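Long-range contacts in glycoside hydrolase YxiA (PDB 3LV4), which probably hydrolyses alpha-1,5 linkages between arabinose units of arabinan, as a calcium-binding enzyme of glycoside hydrolase family 43: residues A[22-27]-A[34-39]; A[197-202]-A[262-267]; A[216-221]-A[232-237]. All coordinates share one frame; numbering follows the deposited sequence.

Contact 1 of 3, residues A[22-27]-A[34-39]; sequences NGTYYV and SAKSTD. With ACT (acetate ion), chain F.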
loop_
_atom_site.group_PDB
_atom_site.type_symbol
_atom_site.label_atom_id
_atom_site.label_comp_id
_atom_site.label_asym_id
_atom_site.label_seq_id
_atom_site.Cartn_x
_atom_site.Cartn_y
_atom_site.Cartn_z
ATOM N N ASN A 22 -4.075 -19.884 -9.812
ATOM C CA ASN A 22 -5.038 -20.540 -10.691
ATOM C C ASN A 22 -5.689 -19.550 -11.659
ATOM O O ASN A 22 -6.824 -19.758 -12.094
ATOM C CB ASN A 22 -6.131 -21.223 -9.856
ATOM C CG ASN A 22 -5.567 -22.047 -8.708
ATOM O OD1 ASN A 22 -4.755 -22.949 -8.924
ATOM N ND2 ASN A 22 -5.998 -21.741 -7.477
ATOM N N GLY A 23 -4.983 -18.466 -11.976
ATOM C CA GLY A 23 -5.511 -17.442 -12.863
ATOM C C GLY A 23 -6.537 -16.500 -12.239
ATOM O O GLY A 23 -7.199 -15.730 -12.942
ATOM N N THR A 24 -6.667 -16.554 -10.916
ATOM C CA THR A 24 -7.636 -15.735 -10.198
ATOM C C THR A 24 -6.907 -14.877 -9.172
ATOM O O THR A 24 -5.984 -15.353 -8.517
ATOM C CB THR A 24 -8.669 -16.621 -9.472
ATOM O OG1 THR A 24 -9.429 -17.357 -10.437
ATOM C CG2 THR A 24 -9.609 -15.780 -8.615
ATOM N N TYR A 25 -7.310 -13.616 -9.049
ATOM C CA TYR A 25 -6.717 -12.725 -8.053
ATOM C C TYR A 25 -7.506 -12.827 -6.757
ATOM O O TYR A 25 -8.737 -12.794 -6.770
ATOM C CB TYR A 25 -6.750 -11.271 -8.526
ATOM C CG TYR A 25 -5.926 -10.999 -9.763
ATOM C CD1 TYR A 25 -4.557 -10.769 -9.673
ATOM C CD2 TYR A 25 -6.519 -10.957 -11.021
ATOM C CE1 TYR A 25 -3.798 -10.520 -10.801
ATOM C CE2 TYR A 25 -5.771 -10.709 -12.153
ATOM C CZ TYR A 25 -4.411 -10.488 -12.036
ATOM O OH TYR A 25 -3.656 -10.240 -13.157
ATOM N N TYR A 26 -6.788 -12.948 -5.644
ATOM C CA TYR A 26 -7.394 -12.937 -4.323
ATOM C C TYR A 26 -6.859 -11.773 -3.515
ATOM O O TYR A 26 -5.696 -11.398 -3.661
ATOM C CB TYR A 26 -7.070 -14.245 -3.591
ATOM C CG TYR A 26 -7.781 -15.436 -4.169
ATOM C CD1 TYR A 26 -7.240 -16.143 -5.236
ATOM C CD2 TYR A 26 -9.000 -15.856 -3.646
ATOM C CE1 TYR A 26 -7.900 -17.239 -5.772
ATOM C CE2 TYR A 26 -9.667 -16.943 -4.172
ATOM C CZ TYR A 26 -9.117 -17.634 -5.232
ATOM O OH TYR A 26 -9.789 -18.720 -5.751
ATOM N N VAL A 27 -7.710 -11.189 -2.674
ATOM C CA VAL A 27 -7.227 -10.300 -1.627
ATOM C C VAL A 27 -7.609 -10.849 -0.262
ATOM O O VAL A 27 -8.749 -11.288 -0.047
ATOM C CB VAL A 27 -7.718 -8.832 -1.778
ATOM C CG1 VAL A 27 -6.971 -8.133 -2.921
ATOM C CG2 VAL A 27 -9.240 -8.772 -1.962
ATOM N N SER A 34 -11.977 -11.679 2.706
ATOM C CA SER A 34 -11.330 -12.001 1.437
ATOM C C SER A 34 -12.282 -11.856 0.259
ATOM O O SER A 34 -13.508 -11.872 0.419
ATOM C CB SER A 34 -10.751 -13.421 1.461
ATOM O OG SER A 34 -11.778 -14.392 1.599
ATOM N N ALA A 35 -11.705 -11.710 -0.926
ATOM C CA ALA A 35 -12.480 -11.525 -2.150
ATOM C C ALA A 35 -11.648 -12.002 -3.315
ATOM O O ALA A 35 -10.433 -12.159 -3.189
ATOM C CB ALA A 35 -12.853 -10.063 -2.334
ATOM N N LYS A 36 -12.293 -12.237 -4.454
ATOM C CA LYS A 36 -11.566 -12.700 -5.625
ATOM C C LYS A 36 -12.130 -12.092 -6.901
ATOM O O LYS A 36 -13.284 -11.650 -6.936
ATOM C CB LYS A 36 -11.595 -14.230 -5.711
ATOM C CG LYS A 36 -12.995 -14.817 -5.840
ATOM C CD LYS A 36 -12.943 -16.314 -6.121
ATOM C CE LYS A 36 -14.300 -16.961 -5.919
ATOM N NZ LYS A 36 -14.237 -18.455 -6.118
ATOM N N SER A 37 -11.308 -12.070 -7.945
ATOM C CA SER A 37 -11.744 -11.575 -9.251
ATOM C C SER A 37 -10.795 -12.112 -10.296
ATOM O O SER A 37 -9.663 -12.484 -9.980
ATOM C CB SER A 37 -11.726 -10.047 -9.298
ATOM O OG SER A 37 -10.400 -9.551 -9.250
ATOM N N THR A 38 -11.236 -12.143 -11.548
ATOM C CA THR A 38 -10.324 -12.492 -12.627
ATOM C C THR A 38 -9.849 -11.259 -13.389
ATOM O O THR A 38 -8.920 -11.348 -14.194
ATOM C CB THR A 38 -10.960 -13.462 -13.630
ATOM O OG1 THR A 38 -12.193 -12.912 -14.103
ATOM C CG2 THR A 38 -11.209 -14.824 -12.986
ATOM N N ASP A 39 -10.478 -10.110 -13.144
ATOM C CA ASP A 39 -10.178 -8.917 -13.938
ATOM C C ASP A 39 -9.740 -7.696 -13.130
ATOM O O ASP A 39 -9.478 -6.646 -13.705
ATOM C CB ASP A 39 -11.367 -8.551 -14.837
ATOM C CG ASP A 39 -12.623 -8.220 -14.044
ATOM O OD1 ASP A 39 -12.567 -8.193 -12.796
ATOM O OD2 ASP A 39 -13.674 -7.987 -14.675
HETATM C C ACT F . -5.745 -8.845 -15.664
HETATM O O ACT F . -4.862 -9.707 -15.451
HETATM O OXT ACT F . -5.714 -7.821 -14.945
HETATM C CH3 ACT F . -6.786 -9.039 -16.718
HETATM O O HOH W 1 -7.161 -13.335 -14.577
#
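Y25 and S37 exchange two backbone hydrogen bonds, Y25 N to S37 O at 2.8 Å and S37 N to Y25 O at 2.9 Å. V27 and A35 repeat the pattern, so strands 24-27 and 34-37 run antiparallel, with 160° between their directions. Just beyond the paired strands, a water donates to both G23 O and T38 O.

Y26 and K36, the non-hydrogen-bonded pair, send their side chains up one face side by side. K36 CB sits over the Y26 ring in a CH-pi contact, 4.0 Å from its centroid, and the extended lysine chain follows the ring outward. Both polar ends reach E114, K36 NZ in a salt bridge and Y26 OH in a hydrogen bond. T24 CG2 rests on K36 CB at 3.8 Å.

On the other face V27 CG2 meets A35 CB at 3.9 Å. Y25 turns a ring edge to T38 O, which lies in the ring plane 3.8 Å from CE2. Its OH donates to an oxygen of an acetate ion, probably from the crystallisation liquor, at 2.6 Å. A leucine here would probably lose the hydroxyl bonded to the acetate and open a gap beside F295, whose ring meets this tyrosine edge-to-face.

Flanked by strands 17-21 and 44-47, this hairpin forms the middle of a four-stranded antiparallel blade, as in the five-bladed beta-propeller of family 43.

Contact 2 of 3, residues A[197-202]-A[262-267]; sequences HSRIEG and FDDRSI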
loop_
_atom_site.group_PDB
_atom_site.type_symbol
_atom_site.label_atom_id
_atom_site.label_comp_id
_atom_site.label_asym_id
_atom_site.label_seq_id
_atom_site.Cartn_x
_atom_site.Cartn_y
_atom_site.Cartn_z
ATOM N N HIS A 197 6.799 5.132 18.283
ATOM C CA HIS A 197 5.371 5.208 18.006
ATOM C C HIS A 197 5.043 6.141 16.825
ATOM O O HIS A 197 4.140 6.978 16.912
ATOM C CB HIS A 197 4.603 5.622 19.273
ATOM C CG HIS A 197 4.678 4.615 20.379
ATOM N ND1 HIS A 197 5.542 4.738 21.449
ATOM C CD2 HIS A 197 3.986 3.472 20.589
ATOM C CE1 HIS A 197 5.384 3.713 22.265
ATOM N NE2 HIS A 197 4.440 2.930 21.768
ATOM N N SER A 198 5.777 5.976 15.728
ATOM C CA SER A 198 5.501 6.691 14.483
ATOM C C SER A 198 4.292 6.069 13.807
ATOM O O SER A 198 4.118 4.851 13.840
ATOM C CB SER A 198 6.671 6.544 13.517
ATOM O OG SER A 198 7.882 6.959 14.106
ATOM N N ARG A 199 3.481 6.889 13.154
ATOM C CA ARG A 199 2.293 6.359 12.498
ATOM C C ARG A 199 2.685 5.844 11.124
ATOM O O ARG A 199 2.457 6.506 10.110
ATOM C CB ARG A 199 1.177 7.401 12.438
ATOM C CG ARG A 199 0.720 7.819 13.845
ATOM C CD ARG A 199 -0.751 8.230 13.884
ATOM N NE ARG A 199 -0.990 9.449 13.116
ATOM C CZ ARG A 199 -2.201 9.914 12.824
ATOM N NH1 ARG A 199 -3.281 9.253 13.228
ATOM N NH2 ARG A 199 -2.332 11.033 12.125
ATOM N N ILE A 200 3.303 4.664 11.121
ATOM C CA ILE A 200 3.751 3.993 9.906
ATOM C C ILE A 200 3.412 2.516 10.042
ATOM O O ILE A 200 3.766 1.888 11.040
ATOM C CB ILE A 200 5.275 4.135 9.704
ATOM C CG1 ILE A 200 5.695 5.610 9.792
ATOM C CG2 ILE A 200 5.692 3.509 8.368
ATOM C CD1 ILE A 200 7.196 5.858 9.635
ATOM N N GLU A 201 2.715 1.964 9.051
ATOM C CA GLU A 201 2.299 0.561 9.100
ATOM C C GLU A 201 2.021 0.061 7.688
ATOM O O GLU A 201 2.200 0.806 6.722
ATOM C CB GLU A 201 1.050 0.399 9.980
ATOM C CG GLU A 201 -0.215 1.049 9.409
ATOM C CD GLU A 201 -1.403 0.968 10.362
ATOM O OE1 GLU A 201 -1.239 0.454 11.494
ATOM O OE2 GLU A 201 -2.505 1.425 9.978
ATOM N N GLY A 202 1.606 -1.199 7.559
ATOM C CA GLY A 202 1.201 -1.715 6.262
ATOM C C GLY A 202 2.307 -1.778 5.223
ATOM O O GLY A 202 2.087 -1.431 4.055
ATOM N N PHE A 262 3.035 9.239 18.239
ATOM C CA PHE A 262 2.346 9.641 17.005
ATOM C C PHE A 262 2.785 11.019 16.498
ATOM O O PHE A 262 1.967 11.835 16.063
ATOM C CB PHE A 262 0.831 9.599 17.222
ATOM C CG PHE A 262 0.389 8.425 18.039
ATOM C CD1 PHE A 262 0.835 7.152 17.724
ATOM C CD2 PHE A 262 -0.437 8.590 19.139
ATOM C CE1 PHE A 262 0.462 6.063 18.476
ATOM C CE2 PHE A 262 -0.824 7.493 19.902
ATOM C CZ PHE A 262 -0.373 6.229 19.568
ATOM N N ASP A 263 4.089 11.261 16.549
ATOM C CA ASP A 263 4.662 12.529 16.125
ATOM C C ASP A 263 4.671 12.568 14.590
ATOM O O ASP A 263 5.629 12.133 13.954
ATOM C CB ASP A 263 6.071 12.655 16.725
ATOM C CG ASP A 263 6.839 13.867 16.227
ATOM O OD1 ASP A 263 6.254 14.730 15.536
ATOM O OD2 ASP A 263 8.047 13.951 16.548
ATOM N N ASP A 264 3.583 13.066 14.000
ATOM C CA ASP A 264 3.456 13.102 12.538
ATOM C C ASP A 264 4.389 14.143 11.926
ATOM O O ASP A 264 4.866 13.978 10.801
ATOM C CB ASP A 264 2.026 13.451 12.104
ATOM C CG ASP A 264 1.038 12.299 12.264
ATOM O OD1 ASP A 264 1.432 11.146 12.551
ATOM O OD2 ASP A 264 -0.165 12.573 12.084
ATOM N N ARG A 265 4.618 15.237 12.646
ATOM C CA ARG A 265 5.450 16.311 12.109
ATOM C C ARG A 265 6.872 15.830 11.809
ATOM O O ARG A 265 7.496 16.271 10.846
ATOM C CB ARG A 265 5.492 17.487 13.082
ATOM C CG ARG A 265 4.730 18.725 12.616
ATOM C CD ARG A 265 3.217 18.551 12.630
ATOM N NE ARG A 265 2.683 17.862 11.449
ATOM C CZ ARG A 265 1.520 17.216 11.447
ATOM N NH1 ARG A 265 0.797 17.180 12.560
ATOM N NH2 ARG A 265 1.082 16.602 10.351
ATOM N N SER A 266 7.388 14.923 12.628
ATOM C CA SER A 266 8.761 14.467 12.449
ATOM C C SER A 266 8.943 13.520 11.271
ATOM O O SER A 266 10.034 13.443 10.700
ATOM C CB SER A 266 9.286 13.806 13.723
ATOM O OG SER A 266 9.541 14.794 14.700
ATOM N N ILE A 267 7.885 12.799 10.912
ATOM C CA ILE A 267 8.015 11.779 9.872
ATOM C C ILE A 267 7.505 12.240 8.509
ATOM O O ILE A 267 7.971 11.754 7.479
ATOM C CB ILE A 267 7.348 10.433 10.257
ATOM C CG1 ILE A 267 5.826 10.583 10.373
ATOM C CG2 ILE A 267 7.957 9.864 11.559
ATOM C CD1 ILE A 267 5.103 9.247 10.487
HETATM O O HOH W 2 3.614 9.726 13.487
#
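R199 takes hold of D264 side-on, giving NE to one carboxylate oxygen and a terminal nitrogen to the other. R199 NE donates to D264 OD1 at 3.0 Å, close to straight at 167°, and R199 NH2 to D264 OD2 at 2.7 Å. Both oxygens use their syn lone pairs, and the two flat groups are nearly coplanar, 20° apart. A bend in the arginine chain at chi3 (-66°) turns the guanidinium edge to the acid. D264 OD1 has a second partner, a water that donates to it at 2.8 Å and accepts from R199 N.

F262 crosses the arginine at about a right angle, its CB 3.8 Å from R199 CG, and F262 N donates to H197 O at 2.8 Å. Deeper in, I267 CD1 packs on I200 CG1 at 3.7 Å, the two side chains running antiparallel alongside one another, and F220 touches both. Next in the chain after F262, D263, at the N-cap of a short, weakly bonded helical turn, accepts from S266 N through OD1.

The salt bridge ties this capped turn to the approach of strand 200-208, two residues before E201, the predicted proton donor. Its paired bonds fix the rotation of both charged groups and would probably keep D264 ionised.

Contact 3 of 3, residues A[216-221]-A[232-237]; sequences LYMSFG and RVARSK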
loop_
_atom_site.group_PDB
_atom_site.type_symbol
_atom_site.label_atom_id
_atom_site.label_comp_id
_atom_site.label_asym_id
_atom_site.label_seq_id
_atom_site.Cartn_x
_atom_site.Cartn_y
_atom_site.Cartn_z
ATOM N N LEU A 216 9.599 -0.260 -1.225
ATOM C CA LEU A 216 8.945 -0.395 0.069
ATOM C C LEU A 216 7.750 0.547 0.127
ATOM O O LEU A 216 7.914 1.762 0.281
ATOM C CB LEU A 216 9.924 -0.069 1.194
ATOM C CG LEU A 216 9.360 0.030 2.613
ATOM C CD1 LEU A 216 8.767 -1.317 3.057
ATOM C CD2 LEU A 216 10.468 0.481 3.561
ATOM N N TYR A 217 6.554 -0.018 -0.031
ATOM C CA TYR A 217 5.322 0.724 0.170
ATOM C C TYR A 217 4.971 0.685 1.646
ATOM O O TYR A 217 5.286 -0.283 2.342
ATOM C CB TYR A 217 4.179 0.122 -0.656
ATOM C CG TYR A 217 4.375 0.284 -2.141
ATOM C CD1 TYR A 217 5.063 -0.671 -2.881
ATOM C CD2 TYR A 217 3.881 1.399 -2.806
ATOM C CE1 TYR A 217 5.240 -0.525 -4.243
ATOM C CE2 TYR A 217 4.055 1.558 -4.163
ATOM C CZ TYR A 217 4.737 0.599 -4.875
ATOM O OH TYR A 217 4.908 0.764 -6.223
HETATM N N MSE A 218 4.332 1.748 2.120
HETATM C CA MSE A 218 3.914 1.832 3.506
HETATM C C MSE A 218 2.836 2.888 3.644
HETATM O O MSE A 218 2.659 3.733 2.761
HETATM C CB MSE A 218 5.107 2.160 4.404
HETATM C CG MSE A 218 5.927 3.305 3.913
HETATM SE SE MSE A 218 7.740 3.281 4.659
HETATM C CE MSE A 218 8.586 4.370 3.262
ATOM N N SER A 219 2.094 2.822 4.739
ATOM C CA SER A 219 1.047 3.801 4.994
ATOM C C SER A 219 1.453 4.674 6.163
ATOM O O SER A 219 1.853 4.168 7.215
ATOM C CB SER A 219 -0.296 3.106 5.263
ATOM O OG SER A 219 -0.741 2.454 4.083
ATOM N N PHE A 220 1.387 5.985 5.953
ATOM C CA PHE A 220 1.674 6.961 7.004
ATOM C C PHE A 220 0.343 7.478 7.563
ATOM O O PHE A 220 -0.656 7.569 6.837
ATOM C CB PHE A 220 2.459 8.149 6.438
ATOM C CG PHE A 220 3.957 7.947 6.364
ATOM C CD1 PHE A 220 4.506 6.727 6.000
ATOM C CD2 PHE A 220 4.815 9.017 6.610
ATOM C CE1 PHE A 220 5.890 6.568 5.907
ATOM C CE2 PHE A 220 6.194 8.867 6.522
ATOM C CZ PHE A 220 6.733 7.635 6.173
ATOM N N GLY A 221 0.325 7.846 8.838
ATOM C CA GLY A 221 -0.896 8.380 9.430
ATOM C C GLY A 221 -1.856 7.324 9.958
ATOM O O GLY A 221 -1.476 6.170 10.181
ATOM N N ARG A 232 2.972 5.819 0.935
ATOM C CA ARG A 232 4.269 6.365 0.582
ATOM C C ARG A 232 5.162 5.229 0.130
ATOM O O ARG A 232 4.891 4.054 0.413
ATOM C CB ARG A 232 4.906 7.100 1.766
ATOM C CG ARG A 232 4.027 8.202 2.341
ATOM C CD ARG A 232 4.814 9.283 3.083
ATOM N NE ARG A 232 3.912 10.357 3.503
ATOM C CZ ARG A 232 4.301 11.562 3.913
ATOM N NH1 ARG A 232 5.597 11.855 4.000
ATOM N NH2 ARG A 232 3.387 12.468 4.257
ATOM N N VAL A 233 6.232 5.575 -0.572
ATOM C CA VAL A 233 7.131 4.556 -1.088
ATOM C C VAL A 233 8.583 5.012 -0.952
ATOM O O VAL A 233 8.876 6.222 -0.920
ATOM C CB VAL A 233 6.773 4.208 -2.556
ATOM C CG1 VAL A 233 7.070 5.400 -3.489
ATOM C CG2 VAL A 233 7.483 2.928 -3.012
ATOM N N ALA A 234 9.477 4.033 -0.830
ATOM C CA ALA A 234 10.910 4.259 -0.796
ATOM C C ALA A 234 11.520 3.113 -1.588
ATOM O O ALA A 234 10.816 2.154 -1.922
ATOM C CB ALA A 234 11.417 4.254 0.651
ATOM N N ARG A 235 12.805 3.185 -1.910
ATOM C CA ARG A 235 13.381 2.126 -2.740
ATOM C C ARG A 235 14.799 1.738 -2.333
ATOM O O ARG A 235 15.510 2.503 -1.678
ATOM C CB ARG A 235 13.350 2.514 -4.227
ATOM C CG ARG A 235 14.388 3.563 -4.614
ATOM C CD ARG A 235 14.187 4.042 -6.040
ATOM N NE ARG A 235 15.231 4.988 -6.421
ATOM C CZ ARG A 235 15.325 5.570 -7.612
ATOM N NH1 ARG A 235 14.430 5.313 -8.561
ATOM N NH2 ARG A 235 16.320 6.414 -7.852
ATOM N N SER A 236 15.191 0.538 -2.739
ATOM C CA SER A 236 16.508 -0.014 -2.447
ATOM C C SER A 236 16.863 -1.025 -3.524
ATOM O O SER A 236 15.985 -1.659 -4.096
ATOM C CB SER A 236 16.496 -0.724 -1.086
ATOM O OG SER A 236 17.780 -1.247 -0.767
ATOM N N LYS A 237 18.150 -1.188 -3.799
ATOM C CA LYS A 237 18.582 -2.270 -4.676
ATOM C C LYS A 237 18.510 -3.630 -3.966
ATOM O O LYS A 237 18.599 -4.672 -4.613
ATOM C CB LYS A 237 19.988 -2.005 -5.226
ATOM C CG LYS A 237 20.051 -0.835 -6.215
ATOM C CD LYS A 237 19.302 -1.135 -7.510
ATOM C CE LYS A 237 19.573 -0.065 -8.577
ATOM N NZ LYS A 237 18.833 -0.328 -9.872
#
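L216 with A234 and M218 with R232 form hydrogen-bonded antiparallel pairs, joined by four backbone bonds, on strands whose axes approach to 4.7 Å, with 153° between their N-to-C directions. The straightest of the four, at 174°, runs from R232 N to M218 O over 2.8 Å.

Y217 and V233, the non-hydrogen-bonded pair between them, share one face and point the same way. V233 CG2, anti to its own backbone nitrogen, is thereby set over the middle of the Y217 ring, 3.9 Å from the centroid, in a CH-pi contact.

The other face carries the selenomethionine M218, L216, R232 and A234. M218 has CG between the backbone N and the carbonyl carbon, and its extended chain leads CE across to A234 CB at 3.9 Å. Its SE lies in the plane of the F220 ring, at the edge.

The larger meeting is that of F220 and R232. The arginine crosses the phenylalanine at about a right angle, with CD over the ring centre, 3.5 Å from the centroid, a second CH-pi contact. Farther along, the guanidinium lies almost parallel to the ring, 4° between the planes, with F220 CD2 3.5 Å from R232 NE. Hydrogen bonds hold it flat against the ring: NE to the side-chain oxygen N230 OD1, NH1 to the backbone carbonyls of E268 and Y270, and NH2 to that of K364. The buried positive charge is thus met by oxygens around its rim.

Strand 213-220 has strand 200-208 along its other edge, with A203 and I205 against L216. Strand 230-236 is flanked by strand 272-280, where V272 and L274 touch V233. The hairpin is thus the inner pair of four neighbouring strands, consistent with one blade of the family 43 propeller.

Overall arrangement
Contact 1 comes first in the chain, in the blade formed by strands 17-21, 24-29, 33-37 and 44-47. Its centre lies about 32 Å from that of contact 2 and about 25 Å from that of contact 3, and it touches neither; contacts 1 and 2 are on opposite sides of the chain's centre. The centres of contacts 2 and 3 are about 13 Å apart and the two touch: strand 200-208 of contact 2 pairs with strand 213-220 of contact 3, E201 O lying 2.8 Å from S219 N in a probable hydrogen bond, while 262-267 packs beside this blade. In sequence, contact 3 falls between the segments of contact 2. Two propeller blades are thus sampled, the later carrying the predicted proton donor.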